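Local coordinates for protein thiol-activated cytolysin (Desulfobulbus propionicus, PDB 6NAL) that probably acts as a cholesterol-dependent-cytolysin-type toxin, assembling into oligomers that insert a beta-barrel pore into target membranes, at residues K194-P208 against A331-G344. Residues are numbered along the deposited sequence; the frame is centred on the assembly and turned at random.
Sequences KQIFYSVSAERPAKP and AAPLNYYTVFLKDG
Arg204 reaches from 194-208 to the turn that closes 331-344, its CG anti to the backbone N (chi1 -174°) and the chain bent at chi3 (61°). CG and CD pass obliquely over Leu341 CD1. Arg204 NH1 donates a hydrogen bond to Leu341 O at 2.8 Å, the oxygen lying somewhat out of the guanidinium plane, while the peptide between Asp343 and Gly344 lies across one face, Gly344 N above the centre. Gly344 N also bonds Phe340 O at 2.9 Å, closing the turn whose last peptide faces the guanidinium. Beside it, Pro208 CB packs against Leu341 CD1 and O, with Pro208 CG lying 3.3 Å from Lys342 O.

At the far end, Lys194, bent at chi3 and chi4, runs past Leu334 in the opposite direction, and Lys194 NZ donates a hydrogen bond of 2.7 Å to Asn335 OD1; Asn335 ND2 is held separately by Gly164 O. Ala331 CB meets the Phe197 ring at its edge, 3.8 Å from CD2, and lies 3.9 Å from Tyr198 CE1. One water bridges Tyr198 OH and Ala331 N. Phe197 and Tyr198 form a classic beta bulge opposite Tyr240 of strand 232-250, which also pairs with 332-340: strands 187-202 and 332-340 both belong to the bent antiparallel core sheet characteristic of the thiol-activated cytolysin fold.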
loop_
_atom_site.group_PDB
_atom_site.type_symbol
_atom_site.label_atom_id
_atom_site.label_comp_id
_atom_site.label_asym_id
_atom_site.label_seq_id
_atom_site.Cartn_x
_atom_site.Cartn_y
_atom_site.Cartn_z
ATOM N N LYS A 194 24.985 -19.843 6.393
ATOM C CA LYS A 194 26.323 -19.974 5.847
ATOM C C LYS A 194 27.396 -19.751 6.894
ATOM O O LYS A 194 27.422 -18.708 7.546
ATOM C CB LYS A 194 26.539 -18.984 4.704
ATOM C CG LYS A 194 27.926 -19.106 3.962
ATOM C CD LYS A 194 28.218 -17.807 3.151
ATOM C CE LYS A 194 28.841 -18.196 1.844
ATOM N NZ LYS A 194 28.374 -17.356 0.653
ATOM N N GLN A 195 28.340 -20.685 6.989
ATOM C CA GLN A 195 29.436 -20.533 7.936
ATOM C C GLN A 195 30.774 -20.751 7.256
ATOM O O GLN A 195 30.993 -21.794 6.641
ATOM C CB GLN A 195 29.308 -21.501 9.116
ATOM C CG GLN A 195 30.370 -21.248 10.161
ATOM C CD GLN A 195 30.191 -22.108 11.414
ATOM O OE1 GLN A 195 29.277 -22.930 11.480
ATOM N NE2 GLN A 195 31.103 -21.954 12.381
ATOM N N ILE A 196 31.684 -19.793 7.423
ATOM C CA ILE A 196 33.044 -19.879 6.907
ATOM C C ILE A 196 33.961 -20.425 7.996
ATOM O O ILE A 196 34.136 -19.786 9.042
ATOM C CB ILE A 196 33.539 -18.503 6.433
ATOM C CG1 ILE A 196 32.582 -17.904 5.388
ATOM C CG2 ILE A 196 34.941 -18.586 5.902
ATOM C CD1 ILE A 196 32.961 -16.451 4.978
ATOM N N PHE A 197 34.619 -21.567 7.727
ATOM C CA PHE A 197 35.527 -22.129 8.728
ATOM C C PHE A 197 36.901 -21.496 8.609
ATOM O O PHE A 197 37.444 -21.003 9.597
ATOM C CB PHE A 197 35.643 -23.662 8.612
ATOM C CG PHE A 197 34.359 -24.396 8.886
ATOM C CD1 PHE A 197 33.431 -23.900 9.778
ATOM C CD2 PHE A 197 34.082 -25.578 8.257
ATOM C CE1 PHE A 197 32.247 -24.576 10.021
ATOM C CE2 PHE A 197 32.899 -26.257 8.489
ATOM C CZ PHE A 197 31.970 -25.742 9.363
ATOM N N TYR A 198 37.475 -21.492 7.404
ATOM C CA TYR A 198 38.751 -20.832 7.172
ATOM C C TYR A 198 38.855 -20.285 5.746
ATOM O O TYR A 198 38.068 -20.626 4.863
ATOM C CB TYR A 198 39.924 -21.791 7.408
ATOM C CG TYR A 198 39.856 -23.054 6.557
ATOM C CD1 TYR A 198 39.137 -24.160 6.984
ATOM C CD2 TYR A 198 40.507 -23.148 5.302
ATOM C CE1 TYR A 198 39.095 -25.328 6.215
ATOM C CE2 TYR A 198 40.445 -24.298 4.558
ATOM C CZ TYR A 198 39.755 -25.378 5.040
ATOM O OH TYR A 198 39.661 -26.517 4.295
ATOM N N SER A 199 39.904 -19.488 5.517
ATOM C CA SER A 199 40.194 -18.933 4.206
ATOM C C SER A 199 41.633 -19.233 3.776
ATOM O O SER A 199 42.515 -19.491 4.595
ATOM C CB SER A 199 39.966 -17.420 4.189
ATOM O OG SER A 199 38.599 -17.117 4.350
ATOM N N VAL A 200 41.854 -19.196 2.457
ATOM C CA VAL A 200 43.175 -19.350 1.873
ATOM C C VAL A 200 43.367 -18.292 0.799
ATOM O O VAL A 200 42.593 -18.230 -0.168
ATOM C CB VAL A 200 43.413 -20.743 1.276
ATOM C CG1 VAL A 200 44.836 -20.777 0.745
ATOM C CG2 VAL A 200 43.150 -21.864 2.280
ATOM N N SER A 201 44.425 -17.492 0.938
ATOM C CA SER A 201 44.724 -16.403 0.031
ATOM C C SER A 201 46.053 -16.680 -0.661
ATOM O O SER A 201 46.807 -17.586 -0.281
ATOM C CB SER A 201 44.746 -15.079 0.800
ATOM O OG SER A 201 45.792 -15.082 1.753
ATOM N N ALA A 202 46.328 -15.902 -1.696
ATOM C CA ALA A 202 47.566 -16.035 -2.450
ATOM C C ALA A 202 48.014 -14.650 -2.875
ATOM O O ALA A 202 47.184 -13.834 -3.277
ATOM C CB ALA A 202 47.363 -16.950 -3.654
ATOM N N GLU A 203 49.309 -14.363 -2.732
ATOM C CA GLU A 203 49.851 -13.039 -3.034
ATOM C C GLU A 203 50.241 -12.965 -4.506
ATOM O O GLU A 203 50.920 -13.851 -5.023
ATOM C CB GLU A 203 51.048 -12.728 -2.129
ATOM C CG GLU A 203 52.426 -13.085 -2.688
ATOM C CD GLU A 203 53.566 -12.940 -1.657
ATOM O OE1 GLU A 203 53.300 -12.494 -0.510
ATOM O OE2 GLU A 203 54.724 -13.292 -2.005
ATOM N N ARG A 204 49.740 -12.001 -5.178
ATOM C CA ARG A 204 50.111 -11.804 -6.563
ATOM C C ARG A 204 51.493 -11.178 -6.604
ATOM O O ARG A 204 51.809 -10.339 -5.751
ATOM C CB ARG A 204 49.119 -10.901 -7.264
ATOM C CG ARG A 204 49.338 -10.729 -8.763
ATOM C CD ARG A 204 48.418 -9.569 -9.311
ATOM N NE ARG A 204 48.792 -8.324 -8.622
ATOM C CZ ARG A 204 49.388 -7.272 -9.179
ATOM N NH1 ARG A 204 49.662 -7.252 -10.477
ATOM N NH2 ARG A 204 49.689 -6.215 -8.432
ATOM N N PRO A 205 52.350 -11.615 -7.524
ATOM C CA PRO A 205 53.704 -11.068 -7.565
ATOM C C PRO A 205 53.675 -9.611 -7.971
ATOM O O PRO A 205 52.838 -9.187 -8.777
ATOM C CB PRO A 205 54.419 -11.927 -8.618
ATOM C CG PRO A 205 53.572 -13.151 -8.769
ATOM C CD PRO A 205 52.158 -12.714 -8.492
ATOM N N ALA A 206 54.597 -8.842 -7.372
ATOM C CA ALA A 206 54.777 -7.427 -7.676
ATOM C C ALA A 206 54.745 -7.202 -9.179
ATOM O O ALA A 206 53.787 -6.628 -9.693
ATOM C CB ALA A 206 56.085 -6.910 -7.092
ATOM N N LYS A 207 55.772 -7.640 -9.894
ATOM C CA LYS A 207 55.696 -7.647 -11.354
ATOM C C LYS A 207 54.937 -8.901 -11.793
ATOM O O LYS A 207 55.313 -10.012 -11.403
ATOM C CB LYS A 207 57.091 -7.577 -12.000
ATOM C CG LYS A 207 57.406 -6.164 -12.626
ATOM C CD LYS A 207 57.082 -6.045 -14.142
ATOM C CE LYS A 207 57.407 -4.647 -14.727
ATOM N NZ LYS A 207 56.363 -3.592 -14.441
ATOM N N PRO A 208 53.876 -8.761 -12.579
ATOM C CA PRO A 208 52.949 -9.887 -12.769
ATOM C C PRO A 208 53.567 -11.083 -13.454
ATOM O O PRO A 208 53.195 -12.221 -13.142
ATOM C CB PRO A 208 51.834 -9.277 -13.636
ATOM C CG PRO A 208 52.027 -7.790 -13.562
ATOM C CD PRO A 208 53.484 -7.572 -13.341
ATOM N N ALA A 331 35.955 -29.304 4.765
ATOM C CA ALA A 331 35.107 -28.171 4.493
ATOM C C ALA A 331 34.910 -28.011 2.985
ATOM O O ALA A 331 35.731 -28.449 2.176
ATOM C CB ALA A 331 35.690 -26.900 5.081
ATOM N N ALA A 332 33.802 -27.376 2.612
ATOM C CA ALA A 332 33.580 -27.195 1.178
ATOM C C ALA A 332 34.051 -25.820 0.741
ATOM O O ALA A 332 34.015 -24.870 1.537
ATOM C CB ALA A 332 32.111 -27.360 0.836
ATOM N N PRO A 333 34.574 -25.678 -0.479
ATOM C CA PRO A 333 34.817 -24.334 -0.994
ATOM C C PRO A 333 33.482 -23.659 -1.245
ATOM O O PRO A 333 32.532 -24.288 -1.714
ATOM C CB PRO A 333 35.595 -24.567 -2.300
ATOM C CG PRO A 333 35.376 -25.997 -2.661
ATOM C CD PRO A 333 35.184 -26.717 -1.340
ATOM N N LEU A 334 33.415 -22.377 -0.918
ATOM C CA LEU A 334 32.156 -21.645 -0.957
ATOM C C LEU A 334 32.256 -20.510 -1.948
ATOM O O LEU A 334 31.554 -20.515 -2.953
ATOM C CB LEU A 334 31.783 -21.092 0.415
ATOM C CG LEU A 334 31.498 -22.155 1.449
ATOM C CD1 LEU A 334 31.072 -21.597 2.782
ATOM C CD2 LEU A 334 30.442 -23.138 0.915
ATOM N N ASN A 335 33.145 -19.563 -1.706
ATOM C CA ASN A 335 33.274 -18.431 -2.604
ATOM C C ASN A 335 34.747 -18.181 -2.884
ATOM O O ASN A 335 35.613 -18.542 -2.086
ATOM C CB ASN A 335 32.596 -17.201 -2.009
ATOM C CG ASN A 335 31.085 -17.397 -1.806
ATOM O OD1 ASN A 335 30.633 -17.813 -0.726
ATOM N ND2 ASN A 335 30.311 -17.099 -2.830
ATOM N N TYR A 336 35.022 -17.590 -4.037
ATOM C CA TYR A 336 36.376 -17.220 -4.404
ATOM C C TYR A 336 36.309 -15.808 -4.967
ATOM O O TYR A 336 35.265 -15.335 -5.426
ATOM C CB TYR A 336 37.064 -18.276 -5.356
ATOM C CG TYR A 336 36.597 -18.327 -6.780
ATOM C CD1 TYR A 336 35.391 -18.901 -7.104
ATOM C CD2 TYR A 336 37.368 -17.798 -7.807
ATOM C CE1 TYR A 336 34.908 -18.895 -8.410
ATOM C CE2 TYR A 336 36.917 -17.833 -9.130
ATOM C CZ TYR A 336 35.691 -18.385 -9.416
ATOM O OH TYR A 336 35.240 -18.410 -10.708
ATOM N N TYR A 337 37.444 -15.130 -4.860
ATOM C CA TYR A 337 37.625 -13.740 -5.230
ATOM C C TYR A 337 38.811 -13.664 -6.168
ATOM O O TYR A 337 39.868 -14.262 -5.898
ATOM C CB TYR A 337 37.850 -12.863 -3.994
ATOM C CG TYR A 337 36.674 -13.013 -3.041
ATOM C CD1 TYR A 337 36.653 -14.040 -2.090
ATOM C CD2 TYR A 337 35.552 -12.179 -3.137
ATOM C CE1 TYR A 337 35.586 -14.207 -1.246
ATOM C CE2 TYR A 337 34.468 -12.345 -2.288
ATOM C CZ TYR A 337 34.495 -13.365 -1.341
ATOM O OH TYR A 337 33.423 -13.556 -0.492
ATOM N N THR A 338 38.589 -12.986 -7.298
ATOM C CA THR A 338 39.571 -12.818 -8.354
ATOM C C THR A 338 40.017 -11.371 -8.381
ATOM O O THR A 338 39.233 -10.454 -8.124
ATOM C CB THR A 338 39.034 -13.150 -9.768
ATOM O OG1 THR A 338 37.741 -12.556 -9.992
ATOM C CG2 THR A 338 38.932 -14.614 -9.928
ATOM N N VAL A 339 41.252 -11.185 -8.777
ATOM C CA VAL A 339 41.852 -9.900 -9.067
ATOM C C VAL A 339 42.442 -9.984 -10.489
ATOM O O VAL A 339 42.750 -11.074 -10.984
ATOM C CB VAL A 339 42.855 -9.634 -7.921
ATOM C CG1 VAL A 339 44.216 -10.299 -8.191
ATOM C CG2 VAL A 339 42.927 -8.166 -7.580
ATOM N N PHE A 340 42.476 -8.851 -11.200
ATOM C CA PHE A 340 43.111 -8.811 -12.513
ATOM C C PHE A 340 44.626 -8.962 -12.354
ATOM O O PHE A 340 45.236 -8.377 -11.452
ATOM C CB PHE A 340 42.771 -7.515 -13.255
ATOM C CG PHE A 340 41.354 -7.477 -13.756
ATOM C CD1 PHE A 340 40.990 -8.170 -14.911
ATOM C CD2 PHE A 340 40.393 -6.756 -13.072
ATOM C CE1 PHE A 340 39.665 -8.152 -15.380
ATOM C CE2 PHE A 340 39.067 -6.728 -13.513
ATOM C CZ PHE A 340 38.686 -7.430 -14.662
ATOM N N LEU A 341 45.246 -9.767 -13.226
ATOM C CA LEU A 341 46.659 -10.069 -13.008
ATOM C C LEU A 341 47.534 -8.873 -13.335
ATOM O O LEU A 341 48.516 -8.614 -12.631
ATOM C CB LEU A 341 47.068 -11.284 -13.830
ATOM C CG LEU A 341 48.552 -11.659 -13.784
ATOM C CD1 LEU A 341 49.054 -11.934 -12.364
ATOM C CD2 LEU A 341 48.799 -12.852 -14.705
ATOM N N LYS A 342 47.163 -8.109 -14.359
ATOM C CA LYS A 342 47.950 -6.963 -14.819
ATOM C C LYS A 342 48.349 -5.995 -13.686
ATOM O O LYS A 342 49.517 -5.610 -13.558
ATOM C CB LYS A 342 47.145 -6.192 -15.841
ATOM C CG LYS A 342 47.732 -4.777 -16.257
ATOM C CD LYS A 342 46.710 -3.946 -17.049
ATOM C CE LYS A 342 47.283 -2.539 -17.345
ATOM N NZ LYS A 342 46.382 -1.672 -18.224
ATOM N N ASP A 343 47.421 -5.667 -12.791
ATOM C CA ASP A 343 47.644 -4.602 -11.795
ATOM C C ASP A 343 47.125 -4.943 -10.406
ATOM O O ASP A 343 47.483 -4.248 -9.454
ATOM C CB ASP A 343 46.995 -3.278 -12.257
ATOM C CG ASP A 343 45.569 -3.462 -12.889
ATOM O OD1 ASP A 343 44.872 -4.489 -12.646
ATOM O OD2 ASP A 343 45.147 -2.530 -13.640
ATOM N N GLY A 344 46.297 -5.979 -10.257
ATOM C CA GLY A 344 45.787 -6.351 -8.951
ATOM C C GLY A 344 44.479 -5.698 -8.558
ATOM O O GLY A 344 44.107 -5.745 -7.380
HETATM O O HOH W 1 38.714 -28.849 5.128
#